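Local coordinates for ganglioside-induced differentiation-associated protein 2 (Homo sapiens, PDB 4UML) that is of incompletely defined molecular function but carries an N-terminal macro domain, a fold that in many relatives binds ADP-ribose, at residues 57-62 / 214-219; 96-101 / 126-131; 144-149 / 168-173. One frame throughout, in Å; residues are numbered along the deposited sequence.

Contact 1 of 3, residues 57-62 / 214-219; sequences VVLWKG and GTYQKL
Leu59 reaches from strand 57-61 to the helix holding Tyr216 and Gln217, and its two methyl branches share the contact unequally. CG lies anti to the backbone N (chi1 178°), which brings both methyls of the fork up to the helix. One prong, CD1 of Leu59, rests 3.8 Å from CB of Tyr216 and comes obliquely to the first atoms of the ring. The other, CD2, sits 3.7 Å from CG of Gln217, where the two side chains cross at about a right angle, and also borders Tyr216 CB. Tyr216 starts toward the strand, but its ring then leads away, leaving mainly CB to make the touch. Gln217 contributes an aliphatic methylene and not its amide. Val208 of the neighbouring strand 203-208 touches both Leu59 and Tyr216, and Leu220 also packs on Leu59. Cutting this leucine back to an alanine would remove both methyls and probably open a gap between the edge strand and helix 210-223, beside Tyr216 CB and Gln217 CG. The chemistry is purely hydrophobic: one branched residue at the outermost strand is received by the carbon parts of a tyrosine and a glutamine.

Contact 2 of 3, residues 96-101 / 126-131; sequences PDLKED and IIHTVG
Leu98 and Ile126 mark the nearest approach of the two backbones, and their CA atoms are still 9.9 Å apart. One backbone is helical around Leu98 and the other extended through Ile126 and His128, so the gap has to be spanned by side chains. Ile126 and His128, two places apart on the strand, both point toward the helix; Leu98 answers them alone. The leucine and isoleucine meet tip to tip, with CD2 of Leu98 4.1 Å from CD1 of Ile126. Ile126 reaches this point because CG1 lies anti to the carbonyl carbon (chi1 -60°) and the chain runs on extended to CD1 (chi2 160°). Its other branch, CG2, is set over one face of the His128 ring, 3.3 Å above the plane and shifted toward the rim. Leu98 CD1 approaches that ring obliquely, coming no closer than 4.4 Å to NE2 of His128. The buried imidazole is gripped at both nitrogens, NE2 by Thr116 OG1 and ND1 by Asn74 ND2, which should fix its rotation. Strand 125-129 lies between the parallel strand 71-75 and the antiparallel edge strand 113-117. Helix 97-105 packs against this end of the sheet, where Leu98 and Asp101 also touch Thr116.

Contact 3 of 3, residues 144-149 / 168-173; sequences SSLYSC and CVINSA
Leu146 is the first residue of 144-149 to meet the loop that holds Ile170 and Asn171. Its CG is anti to the backbone N (chi1 -170°), and this swings the isobutyl end closer to the loop than the initial direction of the side chain would suggest. CD1 does the touching, 4.0 Å from CG2 of Ile170, as the two side chains pass at a slant. The same methyl lies 4.4 Å from the backbone N of Asn171 and hardly farther from its CB, and so covers the start of that residue. Ala182 of helix 179-197 and Tyr177 are shared neighbours, each touching both Leu146 and Asn171.

Strand 125-129, helix 139-159 and strand 164-167 form a beta-alpha-beta crossover between parallel strands, with strand 71-75 lying between the two in the sheet. Residues 168-173 follow the last of these strands, and the contact thus packs the crossover helix against the loop its own crossover leads into. In macro domains that bind ADP-ribose, the loop at this place in the fold helps to line the diphosphate site; a comparable role here is possible but not established.

One helical turn beyond Leu146, Cys149 points toward the loop. Its CB is 3.9 Å from CG2 of Ile170, while CD1 of Ile170 stands a little farther off, at 4.2 Å from the same CB. CG2 of Ile170 therefore fits between Leu146 and Cys149, two residues on one flank of the helix. SG of Cys149 joins in at 4.1 Å from that methyl, an apolar approach of sulfur to carbon. On the sheet side, Thr129 touches both Cys149 and Ile170, and the carbonyl oxygen of Ile170 is hydrogen-bonded to Thr75 OG1.

From the N terminus, strand 57-61 opens the first loop, which closes at 214-219 on helix 210-223, about 150 residues on; contact 1 thus spans most of the macro domain. Within that span contact 2 opens at helix 97-105 and closes at strand 125-129, before contact 3 begins on helix 139-159 and closes just past strand 164-167. The two inner loops follow in series and do not cross. Contacts 1 and 2 serve distant regions of one mixed sheet, their centres about 25 Å apart. Contact 3 touches both: Val169 CG2 packs 4.0 Å from Tyr216 OH, and Cys149 SG lies 3.8 Å from Gly131 CA.

Contact 1 of 3, residues 57-62 / 214-219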
ATOM      1  N   VAL A  57      -2.499  -3.113  11.922  1.00 33.01           N
ATOM      2  CA  VAL A  57      -2.257  -3.813  10.683  1.00 33.44           C
ATOM      3  C   VAL A  57      -3.437  -4.698  10.343  1.00 33.32           C
ATOM      4  O   VAL A  57      -3.959  -5.410  11.215  1.00 35.42           O
ATOM      5  CB  VAL A  57      -1.010  -4.703  10.803  1.00 34.45           C
ATOM      6  CG1 VAL A  57      -0.886  -5.616   9.592  1.00 36.28           C
ATOM      7  CG2 VAL A  57       0.205  -3.830  10.942  1.00 34.90           C
ATOM      8  N   VAL A  58      -3.845  -4.653   9.079  1.00 27.35           N
ATOM      9  CA  VAL A  58      -4.906  -5.461   8.557  1.00 28.45           C
ATOM     10  C   VAL A  58      -4.465  -6.135   7.244  1.00 29.72           C
ATOM     11  O   VAL A  58      -3.960  -5.475   6.320  1.00 27.28           O
ATOM     12  CB  VAL A  58      -6.154  -4.591   8.268  1.00 28.58           C
ATOM     13  CG1 VAL A  58      -7.269  -5.435   7.707  1.00 26.57           C
ATOM     14  CG2 VAL A  58      -6.592  -3.797   9.499  1.00 29.29           C
ATOM     15  N   LEU A  59      -4.666  -7.449   7.150  1.00 31.84           N
ATOM     16  CA  LEU A  59      -4.520  -8.158   5.890  1.00 31.08           C
ATOM     17  C   LEU A  59      -5.891  -8.483   5.322  1.00 32.78           C
ATOM     18  O   LEU A  59      -6.707  -9.123   5.984  1.00 30.09           O
ATOM     19  CB  LEU A  59      -3.741  -9.449   6.087  1.00 32.11           C
ATOM     20  CG  LEU A  59      -3.553 -10.328   4.840  1.00 32.60           C
ATOM     21  CD1 LEU A  59      -2.740  -9.630   3.780  1.00 34.27           C
ATOM     22  CD2 LEU A  59      -2.859 -11.637   5.197  1.00 36.00           C
ATOM     23  N   TRP A  60      -6.148  -8.067   4.086  1.00 28.55           N
ATOM     24  CA  TRP A  60      -7.477  -8.207   3.526  1.00 29.99           C
ATOM     25  C   TRP A  60      -7.372  -8.636   2.108  1.00 30.85           C
ATOM     26  O   TRP A  60      -6.740  -7.940   1.292  1.00 29.12           O
ATOM     27  CB  TRP A  60      -8.214  -6.879   3.578  1.00 28.73           C
ATOM     28  CG  TRP A  60      -9.535  -6.902   2.940  1.00 29.83           C
ATOM     29  CD1 TRP A  60     -10.635  -7.627   3.362  1.00 32.33           C
ATOM     30  CD2 TRP A  60      -9.956  -6.160   1.792  1.00 28.52           C
ATOM     31  NE1 TRP A  60     -11.700  -7.384   2.523  1.00 31.10           N
ATOM     32  CE2 TRP A  60     -11.316  -6.473   1.569  1.00 30.67           C
ATOM     33  CE3 TRP A  60      -9.321  -5.252   0.932  1.00 29.45           C
ATOM     34  CZ2 TRP A  60     -12.039  -5.932   0.508  1.00 30.26           C
ATOM     35  CZ3 TRP A  60     -10.031  -4.702  -0.102  1.00 29.11           C
ATOM     36  CH2 TRP A  60     -11.388  -5.029  -0.306  1.00 30.71           C
ATOM     37  N   LYS A  61      -7.988  -9.770   1.780  1.00 30.60           N
ATOM     38  CA  LYS A  61      -8.048 -10.179   0.389  1.00 32.02           C
ATOM     39  C   LYS A  61      -9.206  -9.485  -0.308  1.00 32.52           C
ATOM     40  O   LYS A  61     -10.359  -9.770  -0.026  1.00 32.02           O
ATOM     41  CB  LYS A  61      -8.177 -11.706   0.245  1.00 37.48           C
ATOM     42  CG  LYS A  61      -8.175 -12.137  -1.220  1.00 43.37           C
ATOM     43  CD  LYS A  61      -7.695 -13.568  -1.385  1.00 50.55           C
ATOM     44  CE  LYS A  61      -8.736 -14.567  -0.903  1.00 55.11           C
ATOM     45  NZ  LYS A  61      -9.953 -14.494  -1.760  1.00 59.93           N
ATOM     46  N   GLY A  62      -8.908  -8.549  -1.203  1.00 30.61           N
ATOM     47  CA  GLY A  62      -9.958  -7.791  -1.895  1.00 31.73           C
ATOM     48  C   GLY A  62      -9.382  -6.684  -2.746  1.00 30.31           C
ATOM     49  O   GLY A  62      -8.163  -6.480  -2.760  1.00 29.89           O
ATOM     50  N   GLY A 214      -0.922 -15.755   0.483  1.00 40.66           N
ATOM     51  CA  GLY A 214      -0.113 -16.759   1.201  1.00 37.38           C
ATOM     52  C   GLY A 214       1.252 -16.242   1.636  1.00 34.83           C
ATOM     53  O   GLY A 214       1.702 -16.498   2.747  1.00 37.31           O
ATOM     54  N   THR A 215       1.900 -15.476   0.770  1.00 36.23           N
ATOM     55  CA  THR A 215       3.201 -14.878   1.102  1.00 34.51           C
ATOM     56  C   THR A 215       3.071 -13.876   2.224  1.00 33.84           C
ATOM     57  O   THR A 215       3.893 -13.857   3.137  1.00 34.05           O
ATOM     58  CB  THR A 215       3.825 -14.233  -0.140  1.00 34.83           C
ATOM     59  OG1 THR A 215       4.015 -15.236  -1.134  1.00 34.27           O
ATOM     60  CG2 THR A 215       5.175 -13.558   0.154  1.00 33.36           C
ATOM     61  N   TYR A 216       2.029 -13.044   2.177  1.00 35.31           N
ATOM     62  CA  TYR A 216       1.766 -12.121   3.288  1.00 33.58           C
ATOM     63  C   TYR A 216       1.477 -12.869   4.590  1.00 33.53           C
ATOM     64  O   TYR A 216       1.985 -12.499   5.661  1.00 32.78           O
ATOM     65  CB  TYR A 216       0.622 -11.155   2.952  1.00 32.51           C
ATOM     66  CG  TYR A 216       1.101  -9.938   2.189  1.00 30.28           C
ATOM     67  CD1 TYR A 216       1.373 -10.020   0.853  1.00 31.37           C
ATOM     68  CD2 TYR A 216       1.296  -8.712   2.823  1.00 29.61           C
ATOM     69  CE1 TYR A 216       1.827  -8.928   0.143  1.00 33.66           C
ATOM     70  CE2 TYR A 216       1.749  -7.617   2.117  1.00 32.10           C
ATOM     71  CZ  TYR A 216       2.004  -7.728   0.767  1.00 30.11           C
ATOM     72  OH  TYR A 216       2.484  -6.661   0.021  1.00 33.38           O
ATOM     73  N   GLN A 217       0.689 -13.932   4.498  1.00 33.72           N
ATOM     74  CA  GLN A 217       0.370 -14.748   5.690  1.00 37.69           C
ATOM     75  C   GLN A 217       1.646 -15.358   6.254  1.00 37.10           C
ATOM     76  O   GLN A 217       1.889 -15.304   7.460  1.00 36.37           O
ATOM     77  CB  GLN A 217      -0.648 -15.841   5.332  1.00 40.12           C
ATOM     78  CG  GLN A 217      -1.986 -15.256   4.913  1.00 42.75           C
ATOM     79  CD  GLN A 217      -2.966 -16.286   4.379  1.00 48.75           C
ATOM     80  OE1 GLN A 217      -2.600 -17.236   3.693  1.00 48.58           O
ATOM     81  NE2 GLN A 217      -4.239 -16.070   4.663  1.00 52.82           N
ATOM     82  N   LYS A 218       2.478 -15.877   5.347  1.00 39.27           N
ATOM     83  CA  LYS A 218       3.793 -16.397   5.697  1.00 40.46           C
ATOM     84  C   LYS A 218       4.690 -15.394   6.431  1.00 39.48           C
ATOM     85  O   LYS A 218       5.312 -15.724   7.427  1.00 39.10           O
ATOM     86  CB  LYS A 218       4.508 -16.864   4.429  1.00 43.72           C
ATOM     87  CG  LYS A 218       5.744 -17.683   4.738  1.00 48.29           C
ATOM     88  CD  LYS A 218       6.559 -17.963   3.496  1.00 50.11           C
ATOM     89  CE  LYS A 218       8.000 -18.226   3.894  1.00 51.09           C
ATOM     90  NZ  LYS A 218       8.741 -18.840   2.765  1.00 51.43           N
ATOM     91  N   LEU A 219       4.765 -14.160   5.939  1.00 38.19           N
ATOM     92  CA  LEU A 219       5.724 -13.187   6.471  1.00 34.83           C
ATOM     93  C   LEU A 219       5.240 -12.263   7.585  1.00 33.79           C
ATOM     94  O   LEU A 219       6.051 -11.704   8.322  1.00 35.10           O
ATOM     95  CB  LEU A 219       6.278 -12.343   5.304  1.00 36.49           C
ATOM     96  CG  LEU A 219       6.954 -13.081   4.135  1.00 40.18           C
ATOM     97  CD1 LEU A 219       7.713 -12.123   3.213  1.00 40.37           C
ATOM     98  CD2 LEU A 219       7.892 -14.183   4.600  1.00 41.22           C
TER

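Contact 2 of 3, residues 96-101 / 126-131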
ATOM      1  N   PRO A  96     -13.980   9.955 -14.428  1.00 34.25           N
ATOM      2  CA  PRO A  96     -13.183  10.766 -15.350  1.00 34.93           C
ATOM      3  C   PRO A  96     -12.616  12.036 -14.761  1.00 32.90           C
ATOM      4  O   PRO A  96     -11.710  12.600 -15.368  1.00 33.08           O
ATOM      5  CB  PRO A  96     -14.198  11.167 -16.449  1.00 37.48           C
ATOM      6  CG  PRO A  96     -15.540  10.942 -15.846  1.00 38.27           C
ATOM      7  CD  PRO A  96     -15.380   9.814 -14.869  1.00 37.48           C
ATOM      8  N   ASP A  97     -13.152  12.530 -13.643  1.00 33.39           N
ATOM      9  CA  ASP A  97     -12.672  13.799 -13.118  1.00 36.42           C
ATOM     10  C   ASP A  97     -11.229  13.659 -12.690  1.00 38.89           C
ATOM     11  O   ASP A  97     -10.508  14.679 -12.584  1.00 35.42           O
ATOM     12  CB  ASP A  97     -13.490  14.299 -11.935  1.00 40.22           C
ATOM     13  CG  ASP A  97     -14.894  14.696 -12.302  1.00 42.66           C
ATOM     14  OD1 ASP A  97     -15.260  14.589 -13.484  1.00 50.60           O
ATOM     15  OD2 ASP A  97     -15.639  15.112 -11.380  1.00 43.67           O
ATOM     16  N   LEU A  98     -10.826  12.394 -12.479  1.00 36.99           N
ATOM     17  CA  LEU A  98      -9.479  12.045 -12.081  1.00 40.18           C
ATOM     18  C   LEU A  98      -8.462  12.520 -13.160  1.00 44.65           C
ATOM     19  O   LEU A  98      -7.398  13.052 -12.815  1.00 43.20           O
ATOM     20  CB  LEU A  98      -9.371  10.521 -11.765  1.00 35.89           C
ATOM     21  CG  LEU A  98      -7.967   9.989 -11.388  1.00 38.47           C
ATOM     22  CD1 LEU A  98      -7.364  10.775 -10.231  1.00 37.35           C
ATOM     23  CD2 LEU A  98      -7.936   8.508 -11.065  1.00 35.53           C
ATOM     24  N   LYS A  99      -8.805  12.391 -14.444  1.00 46.66           N
ATOM     25  CA  LYS A  99      -7.829  12.683 -15.512  1.00 47.84           C
ATOM     26  C   LYS A  99      -7.270  14.126 -15.417  1.00 47.78           C
ATOM     27  O   LYS A  99      -6.093  14.350 -15.629  1.00 43.24           O
ATOM     28  CB  LYS A  99      -8.414  12.387 -16.887  1.00 53.07           C
ATOM     29  CG  LYS A  99      -7.349  12.159 -17.958  1.00 57.41           C
ATOM     30  N   GLU A 100      -8.097  15.099 -15.041  1.00 51.35           N
ATOM     31  CA  GLU A 100      -7.603  16.479 -14.869  1.00 50.52           C
ATOM     32  C   GLU A 100      -6.572  16.582 -13.732  1.00 49.38           C
ATOM     33  O   GLU A 100      -5.520  17.222 -13.890  1.00 49.18           O
ATOM     34  CB  GLU A 100      -8.758  17.476 -14.635  1.00 49.55           C
ATOM     35  CG  GLU A 100      -9.511  17.858 -15.915  1.00 50.73           C
ATOM     36  CD  GLU A 100     -10.532  16.814 -16.345  1.00 42.47           C
ATOM     37  OE1 GLU A 100     -11.526  16.609 -15.623  1.00 43.77           O
ATOM     38  OE2 GLU A 100     -10.321  16.202 -17.397  1.00 40.56           O
ATOM     39  N   ASP A 101      -6.883  15.962 -12.599  1.00 47.45           N
ATOM     40  CA  ASP A 101      -5.961  15.931 -11.453  1.00 45.79           C
ATOM     41  C   ASP A 101      -4.640  15.272 -11.828  1.00 41.01           C
ATOM     42  O   ASP A 101      -3.565  15.732 -11.431  1.00 38.69           O
ATOM     43  CB  ASP A 101      -6.576  15.198 -10.255  1.00 46.13           C
ATOM     44  CG  ASP A 101      -6.973  16.144  -9.130  1.00 54.26           C
ATOM     45  OD1 ASP A 101      -7.371  17.296  -9.458  1.00 47.57           O
ATOM     46  OD2 ASP A 101      -6.893  15.723  -7.922  1.00 52.91           O
ATOM     47  N   ILE A 126      -6.153   9.331  -3.353  1.00 22.98           N
ATOM     48  CA  ILE A 126      -5.358   8.262  -3.930  1.00 21.95           C
ATOM     49  C   ILE A 126      -3.928   8.740  -3.784  1.00 23.62           C
ATOM     50  O   ILE A 126      -3.638   9.913  -4.082  1.00 23.24           O
ATOM     51  CB  ILE A 126      -5.652   8.046  -5.425  1.00 23.44           C
ATOM     52  CG1 ILE A 126      -7.108   7.680  -5.648  1.00 25.31           C
ATOM     53  CG2 ILE A 126      -4.810   6.908  -6.002  1.00 23.86           C
ATOM     54  CD1 ILE A 126      -7.584   7.925  -7.053  1.00 26.51           C
ATOM     55  N   ILE A 127      -3.045   7.841  -3.335  1.00 21.99           N
ATOM     56  CA  ILE A 127      -1.615   8.078  -3.429  1.00 22.16           C
ATOM     57  C   ILE A 127      -1.078   7.231  -4.592  1.00 22.80           C
ATOM     58  O   ILE A 127      -1.171   6.003  -4.576  1.00 24.18           O
ATOM     59  CB  ILE A 127      -0.892   7.738  -2.105  1.00 22.62           C
ATOM     60  CG1 ILE A 127      -1.417   8.649  -1.006  1.00 22.67           C
ATOM     61  CG2 ILE A 127       0.631   7.892  -2.280  1.00 22.86           C
ATOM     62  CD1 ILE A 127      -1.033   8.206   0.381  1.00 23.55           C
ATOM     63  N   HIS A 128      -0.539   7.899  -5.611  1.00 21.59           N
ATOM     64  CA  HIS A 128      -0.013   7.232  -6.769  1.00 22.88           C
ATOM     65  C   HIS A 128       1.483   7.046  -6.580  1.00 23.83           C
ATOM     66  O   HIS A 128       2.199   7.991  -6.181  1.00 25.34           O
ATOM     67  CB  HIS A 128      -0.278   8.079  -8.014  1.00 25.04           C
ATOM     68  CG  HIS A 128      -1.714   8.466  -8.189  1.00 24.99           C
ATOM     69  ND1 HIS A 128      -2.598   7.717  -8.935  1.00 26.43           N
ATOM     70  CD2 HIS A 128      -2.429   9.497  -7.681  1.00 26.28           C
ATOM     71  CE1 HIS A 128      -3.795   8.280  -8.902  1.00 25.55           C
ATOM     72  NE2 HIS A 128      -3.717   9.373  -8.159  1.00 26.62           N
ATOM     73  N   THR A 129       1.963   5.851  -6.878  1.00 22.32           N
ATOM     74  CA  THR A 129       3.396   5.590  -6.807  1.00 24.42           C
ATOM     75  C   THR A 129       3.861   4.689  -7.951  1.00 25.10           C
ATOM     76  O   THR A 129       3.024   4.117  -8.651  1.00 27.30           O
ATOM     77  CB  THR A 129       3.736   4.976  -5.436  1.00 24.17           C
ATOM     78  OG1 THR A 129       5.138   5.068  -5.215  1.00 24.98           O
ATOM     79  CG2 THR A 129       3.252   3.533  -5.325  1.00 23.26           C
ATOM     80  N   VAL A 130       5.174   4.541  -8.120  1.00 25.37           N
ATOM     81  CA  VAL A 130       5.762   3.780  -9.259  1.00 25.38           C
ATOM     82  C   VAL A 130       6.894   2.886  -8.756  1.00 24.66           C
ATOM     83  O   VAL A 130       7.938   3.355  -8.320  1.00 25.68           O
ATOM     84  CB  VAL A 130       6.328   4.746 -10.332  1.00 26.62           C
ATOM     85  CG1 VAL A 130       7.045   4.012 -11.481  1.00 25.30           C
ATOM     86  CG2 VAL A 130       5.240   5.683 -10.845  1.00 26.78           C
ATOM     87  N   GLY A 131       6.659   1.598  -8.791  1.00 23.90           N
ATOM     88  CA  GLY A 131       7.646   0.629  -8.407  1.00 25.96           C
ATOM     89  C   GLY A 131       8.656   0.415  -9.537  1.00 27.00           C
ATOM     90  O   GLY A 131       8.418   0.785 -10.689  1.00 26.93           O
TER

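Contact 3 of 3, residues 144-149 / 168-173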
ATOM      1  N   SER A 144      16.014  -0.289  -3.365  1.00 23.46           N
ATOM      2  CA  SER A 144      15.973   1.114  -2.967  1.00 24.41           C
ATOM      3  C   SER A 144      14.703   1.799  -3.469  1.00 24.34           C
ATOM      4  O   SER A 144      14.020   2.510  -2.697  1.00 23.37           O
ATOM      5  CB  SER A 144      17.253   1.838  -3.428  1.00 25.25           C
ATOM      6  OG  SER A 144      17.136   3.238  -3.222  1.00 25.96           O
ATOM      7  N   SER A 145      14.352   1.576  -4.731  1.00 23.31           N
ATOM      8  CA  SER A 145      13.128   2.152  -5.269  1.00 25.47           C
ATOM      9  C   SER A 145      11.864   1.638  -4.597  1.00 24.46           C
ATOM     10  O   SER A 145      10.970   2.412  -4.279  1.00 24.53           O
ATOM     11  CB  SER A 145      13.001   1.871  -6.760  1.00 26.05           C
ATOM     12  OG  SER A 145      13.862   2.652  -7.485  1.00 28.47           O
ATOM     13  N   LEU A 146      11.766   0.342  -4.381  1.00 23.05           N
ATOM     14  CA  LEU A 146      10.542  -0.190  -3.777  1.00 24.51           C
ATOM     15  C   LEU A 146      10.423   0.325  -2.345  1.00 23.96           C
ATOM     16  O   LEU A 146       9.345   0.697  -1.883  1.00 21.98           O
ATOM     17  CB  LEU A 146      10.529  -1.721  -3.790  1.00 25.48           C
ATOM     18  CG  LEU A 146       9.197  -2.392  -3.394  1.00 25.38           C
ATOM     19  CD1 LEU A 146       8.087  -2.028  -4.370  1.00 25.99           C
ATOM     20  CD2 LEU A 146       9.385  -3.892  -3.308  1.00 25.79           C
ATOM     21  N   TYR A 147      11.539   0.328  -1.628  1.00 23.97           N
ATOM     22  CA  TYR A 147      11.562   0.883  -0.290  1.00 23.83           C
ATOM     23  C   TYR A 147      11.047   2.336  -0.275  1.00 22.01           C
ATOM     24  O   TYR A 147      10.229   2.717   0.575  1.00 21.71           O
ATOM     25  CB  TYR A 147      12.989   0.825   0.268  1.00 26.55           C
ATOM     26  CG  TYR A 147      13.123   1.662   1.489  1.00 27.63           C
ATOM     27  CD1 TYR A 147      12.431   1.329   2.656  1.00 29.87           C
ATOM     28  CD2 TYR A 147      13.881   2.811   1.484  1.00 28.69           C
ATOM     29  CE1 TYR A 147      12.525   2.124   3.803  1.00 33.28           C
ATOM     30  CE2 TYR A 147      14.003   3.601   2.629  1.00 33.02           C
ATOM     31  CZ  TYR A 147      13.335   3.257   3.788  1.00 33.88           C
ATOM     32  OH  TYR A 147      13.440   4.086   4.892  1.00 36.84           O
ATOM     33  N   SER A 148      11.517   3.138  -1.218  1.00 25.07           N
ATOM     34  CA  SER A 148      11.095   4.530  -1.333  1.00 25.91           C
ATOM     35  C   SER A 148       9.615   4.651  -1.622  1.00 26.83           C
ATOM     36  O   SER A 148       8.969   5.538  -1.094  1.00 24.82           O
ATOM     37  CB  SER A 148      11.923   5.280  -2.374  1.00 29.37           C
ATOM     38  OG  SER A 148      13.239   5.405  -1.864  1.00 31.53           O
ATOM     39  N   CYS A 149       9.064   3.792  -2.482  1.00 24.10           N
ATOM     40  CA  CYS A 149       7.613   3.784  -2.670  1.00 22.63           C
ATOM     41  C   CYS A 149       6.867   3.700  -1.334  1.00 21.90           C
ATOM     42  O   CYS A 149       5.985   4.516  -1.068  1.00 22.96           O
ATOM     43  CB  CYS A 149       7.195   2.594  -3.543  1.00 22.67           C
ATOM     44  SG  CYS A 149       7.717   2.744  -5.251  1.00 25.68           S
ATOM     45  N   CYS A 168      -2.130  -1.256  -1.950  1.00 24.81           N
ATOM     46  CA  CYS A 168      -2.122  -2.340  -2.926  1.00 25.98           C
ATOM     47  C   CYS A 168      -0.756  -2.989  -2.786  1.00 27.94           C
ATOM     48  O   CYS A 168       0.152  -2.474  -2.094  1.00 25.71           O
ATOM     49  CB  CYS A 168      -2.337  -1.826  -4.348  1.00 26.30           C
ATOM     50  SG  CYS A 168      -1.012  -0.715  -4.929  1.00 26.46           S
ATOM     51  N   VAL A 169      -0.591  -4.120  -3.444  1.00 27.13           N
ATOM     52  CA  VAL A 169       0.728  -4.693  -3.582  1.00 26.24           C
ATOM     53  C   VAL A 169       1.443  -3.796  -4.580  1.00 25.12           C
ATOM     54  O   VAL A 169       1.047  -3.744  -5.751  1.00 23.84           O
ATOM     55  CB  VAL A 169       0.609  -6.160  -4.050  1.00 27.78           C
ATOM     56  CG1 VAL A 169       1.993  -6.750  -4.302  1.00 27.82           C
ATOM     57  CG2 VAL A 169      -0.117  -6.984  -2.976  1.00 26.21           C
ATOM     58  N   ILE A 170       2.434  -3.006  -4.124  1.00 23.00           N
ATOM     59  CA  ILE A 170       3.003  -1.977  -4.994  1.00 22.32           C
ATOM     60  C   ILE A 170       3.788  -2.574  -6.187  1.00 22.82           C
ATOM     61  O   ILE A 170       3.848  -1.967  -7.248  1.00 23.92           O
ATOM     62  CB  ILE A 170       3.869  -0.937  -4.185  1.00 22.94           C
ATOM     63  CG1 ILE A 170       2.909  -0.092  -3.313  1.00 22.41           C
ATOM     64  CG2 ILE A 170       4.686  -0.022  -5.095  1.00 23.09           C
ATOM     65  CD1 ILE A 170       3.572   0.876  -2.357  1.00 22.44           C
ATOM     66  N   ASN A 171       4.382  -3.729  -5.983  1.00 23.65           N
ATOM     67  CA  ASN A 171       5.112  -4.418  -7.042  1.00 27.03           C
ATOM     68  C   ASN A 171       4.096  -5.104  -7.955  1.00 27.70           C
ATOM     69  O   ASN A 171       3.469  -6.061  -7.546  1.00 29.69           O
ATOM     70  CB  ASN A 171       6.086  -5.444  -6.439  1.00 28.57           C
ATOM     71  CG  ASN A 171       5.454  -6.315  -5.349  1.00 31.20           C
ATOM     72  OD1 ASN A 171       5.024  -5.829  -4.280  1.00 30.79           O
ATOM     73  ND2 ASN A 171       5.409  -7.618  -5.601  1.00 32.64           N
ATOM     74  N   SER A 172       3.857  -4.554  -9.126  1.00 30.43           N
ATOM     75  CA  SER A 172       2.918  -5.177 -10.081  1.00 33.18           C
ATOM     76  C   SER A 172       3.539  -6.441 -10.658  1.00 34.87           C
ATOM     77  O   SER A 172       4.761  -6.537 -10.776  1.00 34.11           O
ATOM     78  CB  SER A 172       2.567  -4.214 -11.202  1.00 33.07           C
ATOM     79  OG  SER A 172       3.729  -3.777 -11.879  1.00 31.98           O
ATOM     80  N   ALA A 173       2.711  -7.410 -11.029  1.00 37.68           N
ATOM     81  CA  ALA A 173       3.221  -8.637 -11.649  1.00 36.56           C
ATOM     82  C   ALA A 173       4.008  -8.294 -12.914  1.00 36.50           C
ATOM     83  O   ALA A 173       5.107  -8.810 -13.125  1.00 39.59           O
ATOM     84  CB  ALA A 173       2.089  -9.619 -11.938  1.00 38.85           C
TER